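Local coordinates for pantothenate synthetase (PDB 3N8H), which probably catalyses the ATP-dependent condensation of pantoate with beta-alanine through a pantoyl-adenylate intermediate, forming pantothenate, at residues N9-Q12 against F13-I16; N18-I21 against K22-I26. All coordinates share one frame; numbering follows the deposited sequence.

Contact 1 of 2, residues N9-Q12 against F13-I16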
loop_
_atom_site.group_PDB
_atom_site.type_symbol
_atom_site.label_atom_id
_atom_site.label_comp_id
_atom_site.label_asym_id
_atom_site.label_seq_id
_atom_site.Cartn_x
_atom_site.Cartn_y
_atom_site.Cartn_z
ATOM N N ASN A 9 8.157 -20.380 -3.458
ATOM C CA ASN A 9 6.864 -19.813 -3.858
ATOM C C ASN A 9 5.890 -19.604 -2.691
ATOM O O ASN A 9 6.117 -20.093 -1.580
ATOM C CB ASN A 9 6.213 -20.615 -4.998
ATOM C CG ASN A 9 5.909 -22.068 -4.618
ATOM O OD1 ASN A 9 5.069 -22.343 -3.758
ATOM N ND2 ASN A 9 6.575 -23.001 -5.288
ATOM N N ILE A 10 4.820 -18.853 -2.954
ATOM C CA ILE A 10 3.851 -18.467 -1.931
ATOM C C ILE A 10 3.153 -19.658 -1.270
ATOM O O ILE A 10 3.147 -19.781 -0.035
ATOM C CB ILE A 10 2.772 -17.511 -2.512
ATOM C CG1 ILE A 10 3.430 -16.323 -3.209
ATOM C CG2 ILE A 10 1.844 -17.011 -1.416
ATOM C CD1 ILE A 10 4.218 -15.452 -2.274
ATOM N N LYS A 11 2.561 -20.520 -2.096
ATOM C CA LYS A 11 1.884 -21.717 -1.606
ATOM C C LYS A 11 2.802 -22.425 -0.637
ATOM O O LYS A 11 2.442 -22.694 0.508
ATOM C CB LYS A 11 1.528 -22.654 -2.769
ATOM C CG LYS A 11 0.142 -22.433 -3.371
ATOM C CD LYS A 11 -0.127 -20.953 -3.646
ATOM C CE LYS A 11 -1.361 -20.458 -2.888
ATOM N NZ LYS A 11 -1.536 -18.979 -2.969
ATOM N N GLN A 12 4.011 -22.707 -1.101
ATOM C CA GLN A 12 4.994 -23.385 -0.283
ATOM C C GLN A 12 5.310 -22.619 1.001
ATOM O O GLN A 12 5.545 -23.223 2.059
ATOM C CB GLN A 12 6.267 -23.568 -1.087
ATOM C CG GLN A 12 6.901 -24.910 -0.907
ATOM C CD GLN A 12 8.337 -24.887 -1.335
ATOM O OE1 GLN A 12 8.690 -24.243 -2.331
ATOM N NE2 GLN A 12 9.190 -25.574 -0.578
ATOM N N PHE A 13 5.336 -21.288 0.905
ATOM C CA PHE A 13 5.607 -20.487 2.081
ATOM C C PHE A 13 4.416 -20.405 3.046
ATOM O O PHE A 13 4.596 -20.451 4.269
ATOM C CB PHE A 13 6.072 -19.078 1.743
ATOM C CG PHE A 13 6.395 -18.286 2.963
ATOM C CD1 PHE A 13 7.581 -18.514 3.645
ATOM C CD2 PHE A 13 5.483 -17.387 3.490
ATOM C CE1 PHE A 13 7.870 -17.819 4.804
ATOM C CE2 PHE A 13 5.761 -16.703 4.652
ATOM C CZ PHE A 13 6.963 -16.919 5.313
ATOM N N HIS A 14 3.208 -20.271 2.507
ATOM C CA HIS A 14 2.021 -20.267 3.360
ATOM C C HIS A 14 1.963 -21.540 4.171
ATOM O O HIS A 14 1.648 -21.512 5.360
ATOM C CB HIS A 14 0.750 -20.118 2.545
ATOM C CG HIS A 14 0.533 -18.734 2.024
ATOM N ND1 HIS A 14 0.766 -17.610 2.788
ATOM C CD2 HIS A 14 0.091 -18.291 0.825
ATOM C CE1 HIS A 14 0.486 -16.532 2.076
ATOM N NE2 HIS A 14 0.074 -16.917 0.881
ATOM N N SER A 15 2.286 -22.652 3.519
ATOM C CA SER A 15 2.310 -23.947 4.176
ATOM C C SER A 15 3.108 -23.858 5.458
ATOM O O SER A 15 2.571 -24.022 6.551
ATOM C CB SER A 15 2.924 -25.013 3.265
ATOM O OG SER A 15 2.102 -25.268 2.135
ATOM N N ILE A 16 4.399 -23.579 5.325
ATOM C CA ILE A 16 5.262 -23.581 6.491
ATOM C C ILE A 16 4.866 -22.498 7.511
ATOM O O ILE A 16 4.851 -22.753 8.727
ATOM C CB ILE A 16 6.755 -23.512 6.095
ATOM C CG1 ILE A 16 7.638 -23.553 7.342
ATOM C CG2 ILE A 16 7.037 -22.298 5.234
ATOM C CD1 ILE A 16 7.472 -24.829 8.175
#
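Ile10 and His14, one turn apart, lie alongside each other on one flank of the helix. The methyl CG2 of Ile10 meets the imidazole obliquely; its 2.9 Å approach to His14 NE2 is shorter than a normal van der Waals contact, so the exact pose of the ring is doubtful. The ring of His14 leans back toward the preceding turn. Lys11 comes to the imidazole edge instead: its chain bends twice beyond CB and brings NZ near the ring plane, 4.2 Å from His14 CD2. The lysine charge, close by though not in contact, would tend to disfavour protonation of the imidazole.

Ser15 folds back on its own helix. With OG beside the backbone N (chi1 -67°), the hydroxyl donates to Lys11 O at 3.1 Å from above the carbonyl plane, and Ser15 N donates to the same oxygen at 3.0 Å. One carbonyl thus receives both the regular helical bond and a side-chain bond. Phe13 turns the other way: CG lies anti to the backbone N (chi1 -178°), sending the ring away from the first turn among Val91, Phe93 and Ile141, while Ile10 also reaches Phe93 and Ile141.

At the start of the helix, Asn9 OD1 accepts from Gln12 N at 2.9 Å, satisfying an amide of the first turn that has no helical carbonyl before it. Asn9 O takes Phe13 N, 2.9 Å away, and Ile10 O takes His14 N at 2.6 Å. The side chain of Gln12 turns back toward Asp8, whose N gives OE1 a hydrogen bond. This is a classic asparagine N-cap, opening an amphipathic helix that packs beside the parallel sheet of an alpha/beta nucleotide-binding fold.

Contact 2 of 2, residues N18-I21 against K22-I26; sequences NSLI and KQQKI
Ile21 O accepts a hydrogen bond from Gln24 N at 3.0 Å, closing a type I beta turn in the loop between helix 10-18 and strand 26-31 of the alpha/beta fold. Round the turn, Ile21 CG1 swings opposite the backbone N (chi1 -175°), toward the carbonyl side and the residues that follow. Along this one branch, CG1 lies beside Gln23 CG at 3.7 Å and the terminal CD1 meets the aliphatic part of Lys22, 3.6 Å from CE.

Gln24 extends beyond CG and crosses Leu20 at about a right angle, its amide nitrogen NE2 resting 3.6 Å from Leu20 CB. Outside the turn, Leu20 and Ile26 meet by apolar contact, the methyl CD1 of Leu20 set against Ile26 CD1 at 3.6 Å.

Farther out, strand 52-57 and the Asn145-Asn146 segment flank these groups. Ile26 pairs through its backbone with Asn145 and Asn146 and packs on Ile54, while Leu20 and Gln24 both lie on Val52. A water bridges the ends of the turn, donating to Ile21 O at 3.0 Å and to Gln24 O at 2.6 Å.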
loop_
_atom_site.group_PDB
_atom_site.type_symbol
_atom_site.label_atom_id
_atom_site.label_comp_id
_atom_site.label_asym_id
_atom_site.label_seq_id
_atom_site.Cartn_x
_atom_site.Cartn_y
_atom_site.Cartn_z
ATOM N N ASN A 18 1.939 -21.176 8.115
ATOM C CA ASN A 18 0.686 -21.468 8.804
ATOM C C ASN A 18 0.810 -22.626 9.784
ATOM O O ASN A 18 -0.094 -22.876 10.581
ATOM C CB ASN A 18 -0.446 -21.704 7.802
ATOM C CG ASN A 18 -0.818 -20.443 7.043
ATOM O OD1 ASN A 18 -0.476 -19.332 7.458
ATOM N ND2 ASN A 18 -1.519 -20.607 5.928
ATOM N N SER A 19 1.949 -23.312 9.732
ATOM C CA SER A 19 2.222 -24.438 10.624
ATOM C C SER A 19 2.867 -24.013 11.942
ATOM O O SER A 19 3.012 -24.823 12.853
ATOM C CB SER A 19 3.116 -25.462 9.925
ATOM O OG SER A 19 3.694 -24.914 8.755
ATOM N N LEU A 20 3.261 -22.746 12.047
ATOM C CA LEU A 20 3.906 -22.268 13.266
ATOM C C LEU A 20 2.874 -21.952 14.351
ATOM O O LEU A 20 1.823 -21.382 14.065
ATOM C CB LEU A 20 4.763 -21.032 12.972
ATOM C CG LEU A 20 5.797 -21.178 11.851
ATOM C CD1 LEU A 20 6.546 -19.875 11.630
ATOM C CD2 LEU A 20 6.767 -22.314 12.143
ATOM N N ILE A 21 3.168 -22.324 15.595
ATOM C CA ILE A 21 2.294 -21.935 16.701
ATOM C C ILE A 21 2.620 -20.506 17.171
ATOM O O ILE A 21 3.748 -20.024 16.994
ATOM C CB ILE A 21 2.311 -22.966 17.871
ATOM C CG1 ILE A 21 1.298 -22.582 18.961
ATOM C CG2 ILE A 21 3.705 -23.105 18.451
ATOM C CD1 ILE A 21 -0.143 -22.423 18.470
ATOM N N LYS A 22 1.623 -19.832 17.742
ATOM C CA LYS A 22 1.732 -18.424 18.138
ATOM C C LYS A 22 2.821 -18.189 19.185
ATOM O O LYS A 22 3.340 -17.074 19.322
ATOM C CB LYS A 22 0.384 -17.939 18.677
ATOM C CG LYS A 22 -0.116 -18.760 19.869
ATOM C CD LYS A 22 -1.636 -18.712 20.021
ATOM C CE LYS A 22 -2.344 -19.660 19.052
ATOM N NZ LYS A 22 -3.830 -19.634 19.224
ATOM N N GLN A 23 3.157 -19.247 19.921
ATOM C CA GLN A 23 4.180 -19.196 20.962
ATOM C C GLN A 23 5.542 -18.822 20.390
ATOM O O GLN A 23 6.407 -18.308 21.097
ATOM C CB GLN A 23 4.284 -20.559 21.649
ATOM C CG GLN A 23 2.937 -21.190 21.973
ATOM C CD GLN A 23 2.056 -20.267 22.787
ATOM O OE1 GLN A 23 2.535 -19.300 23.385
ATOM N NE2 GLN A 23 0.760 -20.558 22.816
ATOM N N GLN A 24 5.724 -19.089 19.103
ATOM C CA GLN A 24 7.021 -18.936 18.459
ATOM C C GLN A 24 7.215 -17.520 17.927
ATOM O O GLN A 24 6.473 -17.070 17.066
ATOM C CB GLN A 24 7.183 -19.973 17.340
ATOM C CG GLN A 24 7.238 -21.407 17.860
ATOM C CD GLN A 24 7.431 -22.428 16.758
ATOM O OE1 GLN A 24 8.320 -23.277 16.833
ATOM N NE2 GLN A 24 6.601 -22.348 15.724
ATOM N N LYS A 25 8.201 -16.822 18.480
ATOM C CA LYS A 25 8.582 -15.508 17.987
ATOM C C LYS A 25 9.215 -15.677 16.616
ATOM O O LYS A 25 10.139 -16.478 16.448
ATOM C CB LYS A 25 9.585 -14.848 18.928
ATOM C CG LYS A 25 9.063 -14.601 20.328
ATOM C CD LYS A 25 9.307 -13.151 20.750
ATOM C CE LYS A 25 8.632 -12.176 19.778
ATOM N NZ LYS A 25 8.769 -10.731 20.170
ATOM N N ILE A 26 8.713 -14.927 15.640
ATOM C CA ILE A 26 9.235 -14.985 14.279
ATOM C C ILE A 26 10.063 -13.743 13.966
ATOM O O ILE A 26 9.581 -12.608 14.089
ATOM C CB ILE A 26 8.104 -15.092 13.258
ATOM C CG1 ILE A 26 7.139 -16.210 13.655
ATOM C CG2 ILE A 26 8.674 -15.314 11.853
ATOM C CD1 ILE A 26 6.077 -16.499 12.623
HETATM O O HOH W 1 4.402 -17.443 15.595
#

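Overall arrangement
Contacts 1 and 2 follow one another along the chain, their centres 15 Å apart, and touch nowhere else. Contact 1 forms most of helix 10-18, contact 2 the loop leading from it into strand 26-31; Ser19 ties the two by bonding through OG to the carbonyls of Ser15 and Ile16. Together they span most of the connection from edge strand 5-7 to the more central strand 26-31 of the parallel sheet. Both are peripheral: their centres lie about 24 and 26 Å from the centre of the chain, and away from the bound AMP and proline. The strand they feed leads to Met32, which lines the proline pocket.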